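Local coordinates for flagellar assembly protein FliH (Salmonella typhimurium, PDB 5B0O) that is needed for flagellar assembly and regrowth and takes part in flagellar protein export, here represented by its C-terminal part, at residues E[69-81]-E[103-117]. Residues are numbered along the deposited sequence; the frame is centred on the assembly and turned at random.
Sequences FSGKPQLRVHPDD and DPTLHHGGCKVSADE
Arg-76 turns CG away from its carbonyl carbon (chi1 -56°) and then runs extended to NE, which carries its guanidinium across to Ser-114. Ser-114 OG sits over the centre of one guanidinium face, 3.2 Å from Arg-76 CZ. The guanidinium is also gripped side-on within its own strand. Arg-76 NH2 and NE both donate to Gln-74 OE1, at 2.6 Å for NH2, and this should limit its rotation. Asp-103 OD1 lies well out of the guanidinium plane, so its charge may act only through space.

The backbones form an antiparallel pair. Gln-74 exchanges two hydrogen bonds with Ser-114, and Arg-76 does the same with Lys-112. Leu-75 and Val-113 form the non-hydrogen-bonded pair between them. These are the two central strands of a four-stranded mixed sheet, with strands 99-102 and 119-121 outside. Leu-75 CD1 packs on Cys-111 CB and Val-113 CG2 on the face that helix 53-63 covers.

Beyond the strands, Asp-103 N donates to Val-77 O at 2.8 Å. The rings of His-78 and His-108 are modelled as an offset edge-to-face pair, planes at 71°, but sit too close for the detail to be trusted. His-108 NE2 bonds Asp-80 OD2 at 3.2 Å, on the anti side of the carboxylate. Asp-81 OD2 accepts from Gly-109 N at 3.0 Å, and its OD1 forms a salt bridge with Arg-84.

At the other end, Glu-117 bends at chi2 (90°), bringing OE2 to Ser-70 N. The modelled 2.5 Å is too short, so the carboxylate's exact placement is doubtful. Phe-69 CB rests on Ala-115 CB at 3.5 Å. Lys-72 NZ forms a salt bridge with Asp-116 OD2; the hydrogen bond within it is weak.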
ATOM      1  N   PHE E  69      32.714  18.662  -7.580  1.00 36.03           N
ATOM      2  CA  PHE E  69      33.447  17.510  -8.107  1.00 34.82           C
ATOM      3  C   PHE E  69      34.931  17.814  -8.280  1.00 31.36           C
ATOM      4  O   PHE E  69      35.298  18.843  -8.838  1.00 38.41           O
ATOM      5  CB  PHE E  69      32.863  17.059  -9.449  1.00 36.60           C
ATOM      6  CG  PHE E  69      31.420  16.644  -9.376  1.00 34.23           C
ATOM      7  CD1 PHE E  69      30.969  15.836  -8.350  1.00 30.87           C
ATOM      8  CD2 PHE E  69      30.512  17.076 -10.330  1.00 35.57           C
ATOM      9  CE1 PHE E  69      29.650  15.461  -8.279  1.00 33.37           C
ATOM     10  CE2 PHE E  69      29.184  16.706 -10.258  1.00 34.82           C
ATOM     11  CZ  PHE E  69      28.757  15.897  -9.229  1.00 31.97           C
ATOM     12  N   SER E  70      35.784  16.942  -7.756  1.00 34.26           N
ATOM     13  CA  SER E  70      37.217  17.009  -8.033  1.00 34.44           C
ATOM     14  C   SER E  70      37.631  15.989  -9.097  1.00 29.32           C
ATOM     15  O   SER E  70      38.770  15.968  -9.541  1.00 40.09           O
ATOM     16  CB  SER E  70      38.032  16.837  -6.744  1.00 40.71           C
ATOM     17  OG  SER E  70      38.680  15.579  -6.684  1.00 40.70           O
ATOM     18  N   GLY E  71      36.665  15.209  -9.563  1.00 26.54           N
ATOM     19  CA  GLY E  71      36.899  13.988 -10.316  1.00 33.93           C
ATOM     20  C   GLY E  71      37.253  14.158 -11.783  1.00 41.10           C
ATOM     21  O   GLY E  71      36.939  13.288 -12.595  1.00 44.09           O
ATOM     22  N   LYS E  72      37.859  15.291 -12.125  1.00 37.85           N
ATOM     23  CA  LYS E  72      38.084  15.673 -13.515  1.00 39.22           C
ATOM     24  C   LYS E  72      36.745  15.875 -14.198  1.00 41.55           C
ATOM     25  O   LYS E  72      36.430  15.218 -15.190  1.00 44.10           O
ATOM     26  CB  LYS E  72      38.894  14.613 -14.268  1.00 37.87           C
ATOM     27  CG  LYS E  72      40.297  14.372 -13.734  1.00 41.78           C
ATOM     28  CD  LYS E  72      41.076  13.416 -14.629  1.00 44.77           C
ATOM     29  CE  LYS E  72      40.362  12.079 -14.775  1.00 55.37           C
ATOM     30  NZ  LYS E  72      40.280  11.309 -13.499  1.00 51.65           N
ATOM     31  N   PRO E  73      35.954  16.816 -13.667  1.00 39.85           N
ATOM     32  CA  PRO E  73      34.587  17.070 -14.125  1.00 38.52           C
ATOM     33  C   PRO E  73      34.553  17.419 -15.601  1.00 44.17           C
ATOM     34  O   PRO E  73      35.433  18.140 -16.071  1.00 48.52           O
ATOM     35  CB  PRO E  73      34.166  18.289 -13.299  1.00 38.43           C
ATOM     36  CG  PRO E  73      35.052  18.261 -12.104  1.00 39.39           C
ATOM     37  CD  PRO E  73      36.361  17.762 -12.617  1.00 38.49           C
ATOM     38  N   GLN E  74      33.556  16.901 -16.316  1.00 41.49           N
ATOM     39  CA  GLN E  74      33.350  17.256 -17.714  1.00 37.82           C
ATOM     40  C   GLN E  74      31.868  17.514 -17.989  1.00 39.52           C
ATOM     41  O   GLN E  74      31.019  16.684 -17.678  1.00 38.30           O
ATOM     42  CB  GLN E  74      33.901  16.174 -18.647  1.00 41.62           C
ATOM     43  CG  GLN E  74      32.932  15.035 -18.954  1.00 57.76           C
ATOM     44  CD  GLN E  74      33.570  13.932 -19.789  1.00 72.99           C
ATOM     45  OE1 GLN E  74      33.006  12.844 -19.945  1.00 75.13           O
ATOM     46  NE2 GLN E  74      34.751  14.211 -20.334  1.00 71.17           N
ATOM     47  N   LEU E  75      31.567  18.690 -18.534  1.00 41.13           N
ATOM     48  CA  LEU E  75      30.209  19.041 -18.942  1.00 38.12           C
ATOM     49  C   LEU E  75      29.993  18.607 -20.381  1.00 41.36           C
ATOM     50  O   LEU E  75      30.865  18.793 -21.230  1.00 44.24           O
ATOM     51  CB  LEU E  75      29.971  20.545 -18.810  1.00 33.19           C
ATOM     52  CG  LEU E  75      28.739  21.162 -19.473  1.00 28.53           C
ATOM     53  CD1 LEU E  75      27.473  20.622 -18.864  1.00 33.97           C
ATOM     54  CD2 LEU E  75      28.765  22.677 -19.353  1.00 33.76           C
ATOM     55  N   ARG E  76      28.837  18.011 -20.647  1.00 42.59           N
ATOM     56  CA  ARG E  76      28.510  17.528 -21.980  1.00 44.71           C
ATOM     57  C   ARG E  76      27.195  18.125 -22.427  1.00 45.53           C
ATOM     58  O   ARG E  76      26.222  18.143 -21.670  1.00 42.61           O
ATOM     59  CB  ARG E  76      28.371  16.006 -21.994  1.00 49.38           C
ATOM     60  CG  ARG E  76      29.567  15.248 -21.482  1.00 53.09           C
ATOM     61  CD  ARG E  76      29.232  13.779 -21.336  1.00 59.08           C
ATOM     62  NE  ARG E  76      30.231  13.073 -20.542  1.00 74.10           N
ATOM     63  CZ  ARG E  76      30.089  11.824 -20.111  1.00 83.45           C
ATOM     64  NH1 ARG E  76      28.983  11.150 -20.401  1.00 88.93           N
ATOM     65  NH2 ARG E  76      31.046  11.252 -19.391  1.00 66.40           N
ATOM     66  N   VAL E  77      27.170  18.609 -23.663  1.00 41.71           N
ATOM     67  CA  VAL E  77      25.944  19.086 -24.272  1.00 38.01           C
ATOM     68  C   VAL E  77      25.909  18.611 -25.717  1.00 51.24           C
ATOM     69  O   VAL E  77      26.923  18.163 -26.252  1.00 51.07           O
ATOM     70  CB  VAL E  77      25.848  20.609 -24.222  1.00 37.13           C
ATOM     71  CG1 VAL E  77      24.469  21.053 -24.656  1.00 54.80           C
ATOM     72  CG2 VAL E  77      26.120  21.103 -22.820  1.00 34.64           C
ATOM     73  N   HIS E  78      24.739  18.684 -26.339  1.00 53.73           N
ATOM     74  CA  HIS E  78      24.609  18.336 -27.746  1.00 53.29           C
ATOM     75  C   HIS E  78      25.494  19.260 -28.567  1.00 54.89           C
ATOM     76  O   HIS E  78      25.516  20.472 -28.334  1.00 50.34           O
ATOM     77  CB  HIS E  78      23.159  18.482 -28.200  1.00 53.83           C
ATOM     78  CG  HIS E  78      22.868  17.841 -29.523  1.00 61.39           C
ATOM     79  ND1 HIS E  78      21.917  18.327 -30.389  1.00 64.77           N
ATOM     80  CD2 HIS E  78      23.397  16.743 -30.116  1.00 62.66           C
ATOM     81  CE1 HIS E  78      21.874  17.561 -31.468  1.00 63.94           C
ATOM     82  NE2 HIS E  78      22.759  16.594 -31.326  1.00 62.12           N
ATOM     83  N   PRO E  79      26.217  18.696 -29.545  1.00 59.34           N
ATOM     84  CA  PRO E  79      27.119  19.502 -30.372  1.00 57.58           C
ATOM     85  C   PRO E  79      26.468  20.789 -30.869  1.00 49.30           C
ATOM     86  O   PRO E  79      27.174  21.775 -31.086  1.00 53.56           O
ATOM     87  CB  PRO E  79      27.421  18.566 -31.542  1.00 53.08           C
ATOM     88  CG  PRO E  79      27.432  17.199 -30.902  1.00 51.29           C
ATOM     89  CD  PRO E  79      26.403  17.250 -29.774  1.00 51.98           C
ATOM     90  N   ASP E  80      25.148  20.778 -31.025  1.00 47.26           N
ATOM     91  CA  ASP E  80      24.407  21.957 -31.470  1.00 53.02           C
ATOM     92  C   ASP E  80      24.311  23.092 -30.444  1.00 57.58           C
ATOM     93  O   ASP E  80      24.250  24.266 -30.821  1.00 58.76           O
ATOM     94  CB  ASP E  80      23.011  21.559 -31.929  1.00 57.00           C
ATOM     95  CG  ASP E  80      23.030  20.798 -33.227  1.00 57.40           C
ATOM     96  OD1 ASP E  80      24.133  20.466 -33.709  1.00 53.10           O
ATOM     97  OD2 ASP E  80      21.935  20.526 -33.762  1.00 66.25           O
ATOM     98  N   ASP E  81      24.267  22.746 -29.159  1.00 54.70           N
ATOM     99  CA  ASP E  81      24.341  23.751 -28.100  1.00 54.88           C
ATOM    100  C   ASP E  81      25.800  24.059 -27.781  1.00 50.61           C
ATOM    101  O   ASP E  81      26.104  25.065 -27.144  1.00 46.13           O
ATOM    102  CB  ASP E  81      23.667  23.257 -26.817  1.00 56.35           C
ATOM    103  CG  ASP E  81      22.159  23.160 -26.929  1.00 61.78           C
ATOM    104  OD1 ASP E  81      21.518  24.106 -27.436  1.00 65.03           O
ATOM    105  OD2 ASP E  81      21.616  22.125 -26.487  1.00 60.28           O
ATOM    106  N   ASP E 103      28.162  15.734 -26.655  1.00 53.24           N
ATOM    107  CA  ASP E 103      27.559  14.412 -26.546  1.00 58.23           C
ATOM    108  C   ASP E 103      26.364  14.344 -27.482  1.00 63.87           C
ATOM    109  O   ASP E 103      25.388  15.081 -27.303  1.00 61.55           O
ATOM    110  CB  ASP E 103      27.150  14.084 -25.110  1.00 58.77           C
ATOM    111  CG  ASP E 103      26.903  12.598 -24.904  1.00 66.80           C
ATOM    112  OD1 ASP E 103      27.873  11.870 -24.607  1.00 84.39           O
ATOM    113  OD2 ASP E 103      25.744  12.153 -25.051  1.00 62.23           O
ATOM    114  N   PRO E 104      26.435  13.462 -28.484  1.00 63.41           N
ATOM    115  CA  PRO E 104      25.394  13.404 -29.513  1.00 56.13           C
ATOM    116  C   PRO E 104      24.036  12.988 -28.957  1.00 60.85           C
ATOM    117  O   PRO E 104      23.012  13.276 -29.578  1.00 62.08           O
ATOM    118  CB  PRO E 104      25.921  12.337 -30.469  1.00 49.61           C
ATOM    119  CG  PRO E 104      26.784  11.471 -29.624  1.00 58.53           C
ATOM    120  CD  PRO E 104      27.433  12.388 -28.639  1.00 61.82           C
ATOM    121  N   THR E 105      24.028  12.329 -27.804  1.00 50.99           N
ATOM    122  CA  THR E 105      22.798  11.739 -27.290  1.00 50.33           C
ATOM    123  C   THR E 105      22.047  12.628 -26.307  1.00 46.36           C
ATOM    124  O   THR E 105      21.018  12.236 -25.775  1.00 45.69           O
ATOM    125  CB  THR E 105      23.065  10.383 -26.636  1.00 43.20           C
ATOM    126  OG1 THR E 105      23.604  10.585 -25.328  1.00 48.03           O
ATOM    127  CG2 THR E 105      24.049   9.595 -27.466  1.00 46.08           C
ATOM    128  N   LEU E 106      22.561  13.820 -26.052  1.00 48.03           N
ATOM    129  CA  LEU E 106      21.822  14.746 -25.210  1.00 49.53           C
ATOM    130  C   LEU E 106      20.919  15.582 -26.100  1.00 45.92           C
ATOM    131  O   LEU E 106      21.311  15.987 -27.189  1.00 50.07           O
ATOM    132  CB  LEU E 106      22.760  15.628 -24.373  1.00 45.27           C
ATOM    133  CG  LEU E 106      23.745  14.910 -23.441  1.00 44.00           C
ATOM    134  CD1 LEU E 106      24.644  15.897 -22.722  1.00 39.22           C
ATOM    135  CD2 LEU E 106      23.023  14.022 -22.435  1.00 37.11           C
ATOM    136  N   HIS E 107      19.694  15.812 -25.655  1.00 40.22           N
ATOM    137  CA  HIS E 107      18.799  16.680 -26.396  1.00 44.37           C
ATOM    138  C   HIS E 107      19.120  18.135 -26.092  1.00 47.12           C
ATOM    139  O   HIS E 107      19.681  18.452 -25.044  1.00 53.17           O
ATOM    140  CB  HIS E 107      17.341  16.368 -26.072  1.00 48.99           C
ATOM    141  CG  HIS E 107      16.966  14.935 -26.284  1.00 47.38           C
ATOM    142  ND1 HIS E 107      17.276  13.942 -25.374  1.00 51.30           N
ATOM    143  CD2 HIS E 107      16.309  14.324 -27.292  1.00 49.31           C
ATOM    144  CE1 HIS E 107      16.825  12.787 -25.819  1.00 44.75           C
ATOM    145  NE2 HIS E 107      16.232  12.986 -26.982  1.00 54.13           N
ATOM    146  N   HIS E 108      18.776  19.011 -27.029  1.00 53.68           N
ATOM    147  CA  HIS E 108      19.015  20.442 -26.890  1.00 56.36           C
ATOM    148  C   HIS E 108      18.397  20.980 -25.604  1.00 49.46           C
ATOM    149  O   HIS E 108      17.304  20.577 -25.230  1.00 53.73           O
ATOM    150  CB  HIS E 108      18.417  21.190 -28.088  1.00 69.75           C
ATOM    151  CG  HIS E 108      18.895  20.698 -29.418  1.00 70.63           C
ATOM    152  ND1 HIS E 108      18.748  19.392 -29.832  1.00 70.99           N
ATOM    153  CD2 HIS E 108      19.500  21.349 -30.442  1.00 72.42           C
ATOM    154  CE1 HIS E 108      19.250  19.255 -31.046  1.00 73.37           C
ATOM    155  NE2 HIS E 108      19.713  20.430 -31.437  1.00 72.21           N
ATOM    156  N   GLY E 109      19.097  21.883 -24.924  1.00 54.81           N
ATOM    157  CA  GLY E 109      18.542  22.550 -23.757  1.00 50.94           C
ATOM    158  C   GLY E 109      18.766  21.784 -22.469  1.00 46.40           C
ATOM    159  O   GLY E 109      18.154  22.083 -21.441  1.00 56.11           O
ATOM    160  N   GLY E 110      19.671  20.811 -22.524  1.00 45.18           N
ATOM    161  CA  GLY E 110      19.960  19.946 -21.394  1.00 48.07           C
ATOM    162  C   GLY E 110      21.400  19.474 -21.407  1.00 43.29           C
ATOM    163  O   GLY E 110      22.050  19.488 -22.452  1.00 40.34           O
ATOM    164  N   CYS E 111      21.894  19.050 -20.249  1.00 38.92           N
ATOM    165  CA  CYS E 111      23.309  18.744 -20.091  1.00 35.96           C
ATOM    166  C   CYS E 111      23.564  17.744 -18.973  1.00 38.54           C
ATOM    167  O   CYS E 111      22.680  17.448 -18.169  1.00 35.72           O
ATOM    168  CB  CYS E 111      24.067  20.020 -19.774  1.00 31.47           C
ATOM    169  SG  CYS E 111      23.535  20.746 -18.223  1.00 29.57           S
ATOM    170  N   LYS E 112      24.773  17.202 -18.943  1.00 38.71           N
ATOM    171  CA  LYS E 112      25.208  16.388 -17.819  1.00 43.95           C
ATOM    172  C   LYS E 112      26.638  16.748 -17.454  1.00 39.89           C
ATOM    173  O   LYS E 112      27.458  16.999 -18.331  1.00 37.52           O
ATOM    174  CB  LYS E 112      25.126  14.892 -18.141  1.00 44.34           C
ATOM    175  CG  LYS E 112      23.729  14.352 -18.393  1.00 39.85           C
ATOM    176  CD  LYS E 112      23.765  12.837 -18.556  1.00 41.26           C
ATOM    177  CE  LYS E 112      22.506  12.316 -19.225  1.00 42.68           C
ATOM    178  NZ  LYS E 112      22.370  10.848 -19.051  1.00 42.42           N
ATOM    179  N   VAL E 113      26.925  16.776 -16.157  1.00 42.15           N
ATOM    180  CA  VAL E 113      28.286  16.955 -15.665  1.00 41.14           C
ATOM    181  C   VAL E 113      28.766  15.636 -15.083  1.00 38.17           C
ATOM    182  O   VAL E 113      28.120  15.069 -14.207  1.00 37.79           O
ATOM    183  CB  VAL E 113      28.346  18.022 -14.572  1.00 35.73           C
ATOM    184  CG1 VAL E 113      29.778  18.280 -14.181  1.00 33.26           C
ATOM    185  CG2 VAL E 113      27.684  19.305 -15.052  1.00 40.33           C
ATOM    186  N   SER E 114      29.903  15.148 -15.560  1.00 37.92           N
ATOM    187  CA  SER E 114      30.390  13.850 -15.126  1.00 36.16           C
ATOM    188  C   SER E 114      31.747  13.952 -14.454  1.00 31.19           C
ATOM    189  O   SER E 114      32.652  14.587 -14.978  1.00 40.47           O
ATOM    190  CB  SER E 114      30.480  12.909 -16.323  1.00 47.57           C
ATOM    191  OG  SER E 114      29.440  13.167 -17.241  1.00 46.98           O
ATOM    192  N   ALA E 115      31.884  13.321 -13.294  1.00 35.57           N
ATOM    193  CA  ALA E 115      33.176  13.199 -12.625  1.00 36.45           C
ATOM    194  C   ALA E 115      33.302  11.803 -12.038  1.00 36.66           C
ATOM    195  O   ALA E 115      32.356  11.018 -12.079  1.00 46.01           O
ATOM    196  CB  ALA E 115      33.311  14.241 -11.533  1.00 31.36           C
ATOM    197  N   ASP E 116      34.460  11.501 -11.466  1.00 35.97           N
ATOM    198  CA  ASP E 116      34.685  10.186 -10.885  1.00 38.59           C
ATOM    199  C   ASP E 116      33.677   9.911  -9.775  1.00 36.39           C
ATOM    200  O   ASP E 116      33.157   8.805  -9.664  1.00 37.01           O
ATOM    201  CB  ASP E 116      36.118  10.060 -10.347  1.00 43.72           C
ATOM    202  CG  ASP E 116      37.178  10.273 -11.426  1.00 55.35           C
ATOM    203  OD1 ASP E 116      36.857  10.103 -12.623  1.00 52.04           O
ATOM    204  OD2 ASP E 116      38.334  10.606 -11.073  1.00 51.58           O
ATOM    205  N   GLU E 117      33.402  10.929  -8.964  1.00 34.96           N
ATOM    206  CA  GLU E 117      32.510  10.795  -7.811  1.00 37.87           C
ATOM    207  C   GLU E 117      31.072  10.499  -8.218  1.00 37.87           C
ATOM    208  O   GLU E 117      30.372   9.751  -7.541  1.00 40.30           O
ATOM    209  CB  GLU E 117      32.503  12.072  -6.959  1.00 38.19           C
ATOM    210  CG  GLU E 117      33.866  12.654  -6.608  1.00 36.77           C
ATOM    211  CD  GLU E 117      34.370  13.649  -7.639  1.00 38.52           C
ATOM    212  OE1 GLU E 117      33.955  13.571  -8.813  1.00 39.30           O
ATOM    213  OE2 GLU E 117      35.188  14.516  -7.270  1.00 41.67           O
TER